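Local coordinates for diaminopropionate ammonia-lyase (PDB 4D9I), which catalyses the pyridoxal phosphate-dependent alpha,beta-elimination of both L- and D-diaminopropionate to pyruvate and ammonia, and works as a homodimer, at residues M217-Q230 with L363-T376. Sequence-based numbering, arbitrary orientation.
Sequences MREMGVTPTHVLLQ and LALNKDAVVLVIST
Strands 226-230 and 370-375 run parallel, hydrogen-bonded through H226 N to V370 O, L372 N to H226 O and L228 N to L372 O. Their axes differ in direction by 20°. V370 O has a second donor, T225 N, which lies on a lone pair. Beyond L228 the strands separate, and a water bridges L228 O, I374 N and Q230 OE1.

Side-chain polar bonds hold both ends. T225 OG1 sits between its backbone N and carbonyl carbon (chi1 53°), where it accepts from V370 N at 2.7 Å. T225 OG1 also hydrogen-bonds H226 ND1 at 2.7 Å, lying in the plane of the histidine ring. Further round the ring edge, H226 NE2 makes a weak hydrogen bond to L363 O at 3.0 Å. At the far end, the bent chain of Q230 lets Q230 NE2 hydrogen-bond I374 O (2.9 Å), which lies near the plane of the Q230 amide.

L365 CD2 lies over the centre of the H226 ring, 3.7 Å from the centroid, a CH-pi contact. On the same sheet face as H226, L228 CD1 meets V371 CG1 (3.8 Å). On the other sheet face, V227 CG2 lies alongside L372 CG, while M217 CE reaches L372 CD2 at 3.9 Å from helix 208-220.

The pair is central in the mixed sheet of this fold type II enzyme. T376 follows the strand, its OG1 close to N1 of the pyridoxal phosphate ring carried by K77. Strand 254-260 flanks 226-230, and H254 stacks on H226. Helix 338-352 packs against L228 and L365; helix 235-248 covers M217, P224 and L229.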
ATOM      1  N   MET B 217      21.236   0.631  14.867  1.00 28.81           N
ATOM      2  CA  MET B 217      20.997  -0.657  15.524  1.00 29.38           C
ATOM      3  C   MET B 217      21.515  -0.662  16.961  1.00 32.27           C
ATOM      4  O   MET B 217      20.838  -1.159  17.866  1.00 33.40           O
ATOM      5  CB  MET B 217      21.555  -1.825  14.704  1.00 27.93           C
ATOM      6  CG  MET B 217      20.684  -2.201  13.504  1.00 25.50           C
ATOM      7  SD  MET B 217      21.267  -3.560  12.448  1.00 24.26           S
ATOM      8  CE  MET B 217      22.828  -2.956  11.820  1.00 24.07           C
ATOM      9  N   ARG B 218      22.686  -0.078  17.177  1.00 33.71           N
ATOM     10  CA  ARG B 218      23.227   0.056  18.531  1.00 37.46           C
ATOM     11  C   ARG B 218      22.326   0.907  19.435  1.00 39.21           C
ATOM     12  O   ARG B 218      22.127   0.566  20.590  1.00 40.96           O
ATOM     13  CB  ARG B 218      24.658   0.599  18.499  1.00 38.46           C
ATOM     14  CG  ARG B 218      25.701  -0.439  18.121  1.00 38.62           C
ATOM     15  CD  ARG B 218      27.073   0.209  17.949  1.00 39.98           C
ATOM     16  NE  ARG B 218      28.091  -0.750  17.526  1.00 40.33           N
ATOM     17  CZ  ARG B 218      29.188  -0.438  16.829  1.00 40.57           C
ATOM     18  NH1 ARG B 218      29.425   0.809  16.426  1.00 40.52           N
ATOM     19  NH2 ARG B 218      30.034  -1.393  16.487  1.00 41.10           N
ATOM     20  N   GLU B 219      21.767   1.996  18.904  1.00 39.19           N
ATOM     21  CA  GLU B 219      20.819   2.811  19.681  1.00 41.85           C
ATOM     22  C   GLU B 219      19.553   2.014  20.035  1.00 41.43           C
ATOM     23  O   GLU B 219      18.966   2.203  21.104  1.00 43.08           O
ATOM     24  CB  GLU B 219      20.448   4.101  18.934  1.00 42.45           C
ATOM     25  CG  GLU B 219      19.464   5.001  19.689  1.00 46.17           C
ATOM     26  CD  GLU B 219      19.157   6.304  18.963  1.00 47.21           C
ATOM     27  OE1 GLU B 219      18.933   6.271  17.730  1.00 47.60           O
ATOM     28  OE2 GLU B 219      19.136   7.368  19.625  1.00 50.32           O
ATOM     29  N   MET B 220      19.142   1.127  19.126  1.00 39.27           N
ATOM     30  CA  MET B 220      17.995   0.232  19.359  1.00 39.08           C
ATOM     31  C   MET B 220      18.356  -0.923  20.286  1.00 39.83           C
ATOM     32  O   MET B 220      17.474  -1.611  20.757  1.00 39.99           O
ATOM     33  CB  MET B 220      17.492  -0.374  18.054  1.00 37.37           C
ATOM     34  CG  MET B 220      16.861   0.609  17.090  1.00 37.31           C
ATOM     35  SD  MET B 220      16.506  -0.272  15.567  1.00 36.74           S
ATOM     36  CE  MET B 220      15.873   1.073  14.567  1.00 34.56           C
ATOM     37  N   GLY B 221      19.652  -1.152  20.498  1.00 39.91           N
ATOM     38  CA  GLY B 221      20.111  -2.244  21.350  1.00 41.28           C
ATOM     39  C   GLY B 221      20.044  -3.612  20.691  1.00 39.19           C
ATOM     40  O   GLY B 221      19.992  -4.617  21.384  1.00 40.63           O
ATOM     41  N   VAL B 222      20.067  -3.658  19.357  1.00 35.95           N
ATOM     42  CA  VAL B 222      19.959  -4.934  18.627  1.00 34.29           C
ATOM     43  C   VAL B 222      21.223  -5.258  17.834  1.00 33.57           C
ATOM     44  O   VAL B 222      22.022  -4.375  17.510  1.00 33.38           O
ATOM     45  CB  VAL B 222      18.726  -5.003  17.672  1.00 32.22           C
ATOM     46  CG1 VAL B 222      17.413  -4.752  18.415  1.00 32.86           C
ATOM     47  CG2 VAL B 222      18.879  -4.051  16.474  1.00 30.05           C
ATOM     48  N   THR B 223      21.380  -6.526  17.494  1.00 33.28           N
ATOM     49  CA  THR B 223      22.509  -6.964  16.680  1.00 32.82           C
ATOM     50  C   THR B 223      21.940  -7.733  15.482  1.00 30.64           C
ATOM     51  O   THR B 223      21.157  -8.652  15.651  1.00 31.08           O
ATOM     52  CB  THR B 223      23.473  -7.869  17.491  1.00 35.36           C
ATOM     53  OG1 THR B 223      23.853  -7.212  18.709  1.00 37.44           O
ATOM     54  CG2 THR B 223      24.741  -8.190  16.694  1.00 35.51           C
ATOM     55  N   PRO B 224      22.352  -7.385  14.265  1.00 28.84           N
ATOM     56  CA  PRO B 224      21.763  -8.175  13.185  1.00 27.39           C
ATOM     57  C   PRO B 224      22.350  -9.596  13.113  1.00 28.50           C
ATOM     58  O   PRO B 224      23.567  -9.786  13.275  1.00 29.83           O
ATOM     59  CB  PRO B 224      22.122  -7.371  11.938  1.00 25.82           C
ATOM     60  CG  PRO B 224      23.389  -6.641  12.290  1.00 26.69           C
ATOM     61  CD  PRO B 224      23.429  -6.498  13.796  1.00 28.50           C
ATOM     62  N   THR B 225      21.488 -10.578  12.870  1.00 27.91           N
ATOM     63  CA  THR B 225      21.935 -11.926  12.546  1.00 28.86           C
ATOM     64  C   THR B 225      22.087 -12.113  11.030  1.00 27.87           C
ATOM     65  O   THR B 225      22.900 -12.938  10.585  1.00 29.07           O
ATOM     66  CB  THR B 225      20.926 -12.979  13.052  1.00 29.42           C
ATOM     67  OG1 THR B 225      19.628 -12.646  12.552  1.00 27.43           O
ATOM     68  CG2 THR B 225      20.897 -13.017  14.580  1.00 30.88           C
ATOM     69  N   HIS B 226      21.288 -11.370  10.257  1.00 26.05           N
ATOM     70  CA  HIS B 226      21.236 -11.484   8.792  1.00 25.38           C
ATOM     71  C   HIS B 226      21.317 -10.151   8.114  1.00 23.99           C
ATOM     72  O   HIS B 226      20.943  -9.136   8.702  1.00 23.40           O
ATOM     73  CB  HIS B 226      19.913 -12.126   8.351  1.00 24.95           C
ATOM     74  CG  HIS B 226      19.743 -13.542   8.817  1.00 26.49           C
ATOM     75  ND1 HIS B 226      19.552 -13.856  10.110  1.00 27.71           N
ATOM     76  CD2 HIS B 226      19.760 -14.745   8.120  1.00 27.66           C
ATOM     77  CE1 HIS B 226      19.448 -15.198  10.249  1.00 29.22           C
ATOM     78  NE2 HIS B 226      19.588 -15.746   9.031  1.00 29.38           N
ATOM     79  N   VAL B 227      21.794 -10.154   6.864  1.00 23.76           N
ATOM     80  CA  VAL B 227      21.620  -9.016   5.961  1.00 22.77           C
ATOM     81  C   VAL B 227      21.315  -9.518   4.542  1.00 22.79           C
ATOM     82  O   VAL B 227      21.957 -10.464   4.045  1.00 23.63           O
ATOM     83  CB  VAL B 227      22.808  -8.019   6.006  1.00 22.85           C
ATOM     84  CG1 VAL B 227      24.119  -8.663   5.553  1.00 24.06           C
ATOM     85  CG2 VAL B 227      22.503  -6.762   5.188  1.00 21.21           C
ATOM     86  N   LEU B 228      20.286  -8.929   3.936  1.00 21.59           N
ATOM     87  CA  LEU B 228      19.970  -9.180   2.548  1.00 21.84           C
ATOM     88  C   LEU B 228      20.451  -7.996   1.736  1.00 21.17           C
ATOM     89  O   LEU B 228      20.119  -6.841   2.035  1.00 20.87           O
ATOM     90  CB  LEU B 228      18.471  -9.442   2.339  1.00 21.84           C
ATOM     91  CG  LEU B 228      18.102 -10.928   2.568  1.00 23.24           C
ATOM     92  CD1 LEU B 228      18.071 -11.255   4.057  1.00 23.63           C
ATOM     93  CD2 LEU B 228      16.766 -11.309   1.929  1.00 23.79           C
ATOM     94  N   LEU B 229      21.244  -8.286   0.717  1.00 21.40           N
ATOM     95  CA  LEU B 229      21.821  -7.247  -0.103  1.00 20.54           C
ATOM     96  C   LEU B 229      21.536  -7.541  -1.575  1.00 21.39           C
ATOM     97  O   LEU B 229      22.048  -8.518  -2.134  1.00 22.43           O
ATOM     98  CB  LEU B 229      23.346  -7.153   0.169  1.00 20.68           C
ATOM     99  CG  LEU B 229      23.788  -6.707   1.577  1.00 20.35           C
ATOM    100  CD1 LEU B 229      25.301  -6.898   1.769  1.00 21.30           C
ATOM    101  CD2 LEU B 229      23.394  -5.250   1.826  1.00 19.10           C
ATOM    102  N   GLN B 230      20.731  -6.693  -2.204  1.00 20.96           N
ATOM    103  CA  GLN B 230      20.473  -6.815  -3.636  1.00 21.96           C
ATOM    104  C   GLN B 230      21.720  -6.408  -4.416  1.00 22.48           C
ATOM    105  O   GLN B 230      22.436  -5.501  -4.002  1.00 22.01           O
ATOM    106  CB  GLN B 230      19.252  -5.991  -4.082  1.00 21.30           C
ATOM    107  CG  GLN B 230      19.300  -4.486  -3.808  1.00 20.46           C
ATOM    108  CD  GLN B 230      18.742  -4.136  -2.432  1.00 19.56           C
ATOM    109  OE1 GLN B 230      19.374  -4.407  -1.421  1.00 19.51           O
ATOM    110  NE2 GLN B 230      17.559  -3.543  -2.396  1.00 19.07           N
ATOM    111  N   LEU B 363      17.874 -20.673   5.017  1.00 32.76           N
ATOM    112  CA  LEU B 363      18.306 -19.296   5.241  1.00 31.02           C
ATOM    113  C   LEU B 363      18.648 -19.003   6.697  1.00 31.43           C
ATOM    114  O   LEU B 363      19.093 -17.904   7.007  1.00 30.36           O
ATOM    115  CB  LEU B 363      17.259 -18.287   4.713  1.00 28.79           C
ATOM    116  CG  LEU B 363      16.922 -18.382   3.220  1.00 28.54           C
ATOM    117  CD1 LEU B 363      15.614 -17.663   2.896  1.00 26.95           C
ATOM    118  CD2 LEU B 363      18.064 -17.898   2.325  1.00 28.67           C
ATOM    119  N   ALA B 364      18.468 -19.997   7.576  1.00 33.36           N
ATOM    120  CA  ALA B 364      18.697 -19.844   9.019  1.00 34.29           C
ATOM    121  C   ALA B 364      17.847 -18.721   9.626  1.00 32.95           C
ATOM    122  O   ALA B 364      18.231 -18.081  10.606  1.00 33.50           O
ATOM    123  CB  ALA B 364      20.186 -19.657   9.331  1.00 35.50           C
ATOM    124  N   LEU B 365      16.685 -18.491   9.033  1.00 31.31           N
ATOM    125  CA  LEU B 365      15.691 -17.615   9.644  1.00 30.24           C
ATOM    126  C   LEU B 365      14.855 -18.365  10.681  1.00 31.31           C
ATOM    127  O   LEU B 365      14.305 -19.433  10.405  1.00 33.00           O
ATOM    128  CB  LEU B 365      14.788 -17.001   8.577  1.00 28.28           C
ATOM    129  CG  LEU B 365      15.576 -16.203   7.521  1.00 27.23           C
ATOM    130  CD1 LEU B 365      14.671 -15.909   6.334  1.00 26.25           C
ATOM    131  CD2 LEU B 365      16.142 -14.920   8.107  1.00 26.13           C
ATOM    132  N   ASN B 366      14.782 -17.808  11.880  1.00 31.00           N
ATOM    133  CA  ASN B 366      13.988 -18.388  12.949  1.00 31.78           C
ATOM    134  C   ASN B 366      13.535 -17.253  13.857  1.00 30.65           C
ATOM    135  O   ASN B 366      13.791 -16.074  13.553  1.00 28.34           O
ATOM    136  CB  ASN B 366      14.806 -19.448  13.711  1.00 34.79           C
ATOM    137  CG  ASN B 366      16.121 -18.900  14.242  1.00 35.35           C
ATOM    138  OD1 ASN B 366      16.268 -17.692  14.444  1.00 34.20           O
ATOM    139  ND2 ASN B 366      17.090 -19.782  14.446  1.00 37.22           N
ATOM    140  N   LYS B 367      12.908 -17.602  14.984  1.00 31.58           N
ATOM    141  CA  LYS B 367      12.319 -16.604  15.888  1.00 31.40           C
ATOM    142  C   LYS B 367      13.355 -15.683  16.571  1.00 31.80           C
ATOM    143  O   LYS B 367      12.985 -14.651  17.145  1.00 31.68           O
ATOM    144  CB  LYS B 367      11.423 -17.279  16.936  1.00 33.41           C
ATOM    145  N   ASP B 368      14.636 -16.037  16.487  1.00 32.38           N
ATOM    146  CA  ASP B 368      15.704 -15.159  16.978  1.00 33.03           C
ATOM    147  C   ASP B 368      16.313 -14.235  15.911  1.00 30.89           C
ATOM    148  O   ASP B 368      17.118 -13.354  16.234  1.00 31.43           O
ATOM    149  CB  ASP B 368      16.823 -15.988  17.611  1.00 35.73           C
ATOM    150  CG  ASP B 368      16.347 -16.792  18.804  1.00 38.57           C
ATOM    151  OD1 ASP B 368      15.642 -16.235  19.670  1.00 39.47           O
ATOM    152  OD2 ASP B 368      16.649 -17.991  18.858  1.00 40.48           O
ATOM    153  N   ALA B 369      15.968 -14.442  14.646  1.00 28.86           N
ATOM    154  CA  ALA B 369      16.619 -13.674  13.574  1.00 27.07           C
ATOM    155  C   ALA B 369      16.327 -12.174  13.601  1.00 25.54           C
ATOM    156  O   ALA B 369      15.181 -11.743  13.775  1.00 24.58           O
ATOM    157  CB  ALA B 369      16.316 -14.260  12.204  1.00 25.98           C
ATOM    158  N   VAL B 370      17.396 -11.393  13.441  1.00 25.29           N
ATOM    159  CA  VAL B 370      17.329  -9.949  13.297  1.00 24.30           C
ATOM    160  C   VAL B 370      17.857  -9.600  11.898  1.00 23.01           C
ATOM    161  O   VAL B 370      19.062  -9.766  11.599  1.00 23.36           O
ATOM    162  CB  VAL B 370      18.127  -9.245  14.412  1.00 25.87           C
ATOM    163  CG1 VAL B 370      18.075  -7.745  14.252  1.00 25.10           C
ATOM    164  CG2 VAL B 370      17.586  -9.651  15.789  1.00 27.85           C
ATOM    165  N   VAL B 371      16.957  -9.118  11.040  1.00 21.55           N
ATOM    166  CA  VAL B 371      17.234  -9.105   9.602  1.00 20.62           C
ATOM    167  C   VAL B 371      17.300  -7.674   9.055  1.00 19.82           C
ATOM    168  O   VAL B 371      16.306  -6.963   9.041  1.00 18.91           O
ATOM    169  CB  VAL B 371      16.202  -9.951   8.832  1.00 20.22           C
ATOM    170  CG1 VAL B 371      16.590 -10.088   7.360  1.00 20.04           C
ATOM    171  CG2 VAL B 371      16.054 -11.342   9.464  1.00 21.31           C
ATOM    172  N   LEU B 372      18.502  -7.272   8.644  1.00 20.10           N
ATOM    173  CA  LEU B 372      18.748  -5.981   8.065  1.00 19.61           C
ATOM    174  C   LEU B 372      18.484  -6.053   6.567  1.00 18.96           C
ATOM    175  O   LEU B 372      19.035  -6.895   5.865  1.00 19.35           O
ATOM    176  CB  LEU B 372      20.200  -5.530   8.354  1.00 20.35           C
ATOM    177  CG  LEU B 372      20.707  -4.247   7.673  1.00 20.13           C
ATOM    178  CD1 LEU B 372      19.827  -3.055   7.974  1.00 19.51           C
ATOM    179  CD2 LEU B 372      22.146  -3.968   8.107  1.00 21.50           C
ATOM    180  N   VAL B 373      17.611  -5.177   6.091  1.00 18.66           N
ATOM    181  CA  VAL B 373      17.260  -5.088   4.667  1.00 18.47           C
ATOM    182  C   VAL B 373      17.606  -3.677   4.238  1.00 18.50           C
ATOM    183  O   VAL B 373      17.472  -2.749   5.035  1.00 18.56           O
ATOM    184  CB  VAL B 373      15.750  -5.373   4.473  1.00 18.32           C
ATOM    185  CG1 VAL B 373      15.319  -5.234   3.026  1.00 18.47           C
ATOM    186  CG2 VAL B 373      15.431  -6.795   4.954  1.00 18.92           C
ATOM    187  N   ILE B 374      18.078  -3.516   2.996  1.00 18.21           N
ATOM    188  CA  ILE B 374      18.325  -2.197   2.454  1.00 17.76           C
ATOM    189  C   ILE B 374      17.321  -1.880   1.353  1.00 17.35           C
ATOM    190  O   ILE B 374      17.227  -2.617   0.361  1.00 17.62           O
ATOM    191  CB  ILE B 374      19.771  -2.046   1.897  1.00 18.46           C
ATOM    192  CG1 ILE B 374      20.821  -2.657   2.840  1.00 18.90           C
ATOM    193  CG2 ILE B 374      20.038  -0.587   1.540  1.00 18.64           C
ATOM    194  CD1 ILE B 374      21.015  -1.988   4.205  1.00 19.10           C
ATOM    195  N   SER B 375      16.561  -0.804   1.544  1.00 16.67           N
ATOM    196  CA  SER B 375      15.732  -0.270   0.484  1.00 17.05           C
ATOM    197  C   SER B 375      16.544   0.791  -0.224  1.00 17.46           C
ATOM    198  O   SER B 375      16.667   1.934   0.241  1.00 17.78           O
ATOM    199  CB  SER B 375      14.427   0.325   1.011  1.00 16.57           C
ATOM    200  OG  SER B 375      13.597   0.609  -0.092  1.00 17.06           O
ATOM    201  N   THR B 376      17.110   0.406  -1.358  1.00 18.04           N
ATOM    202  CA  THR B 376      18.115   1.250  -2.039  1.00 18.69           C
ATOM    203  C   THR B 376      17.523   2.436  -2.787  1.00 19.26           C
ATOM    204  O   THR B 376      18.242   3.397  -3.088  1.00 19.82           O
ATOM    205  CB  THR B 376      18.931   0.406  -3.029  1.00 19.54           C
ATOM    206  OG1 THR B 376      18.013  -0.410  -3.774  1.00 19.34           O
ATOM    207  CG2 THR B 376      19.924  -0.474  -2.279  1.00 19.22           C
TER
HETATM  208  O   HOH W   1      18.017  -5.441   0.938  1.00 16.52           O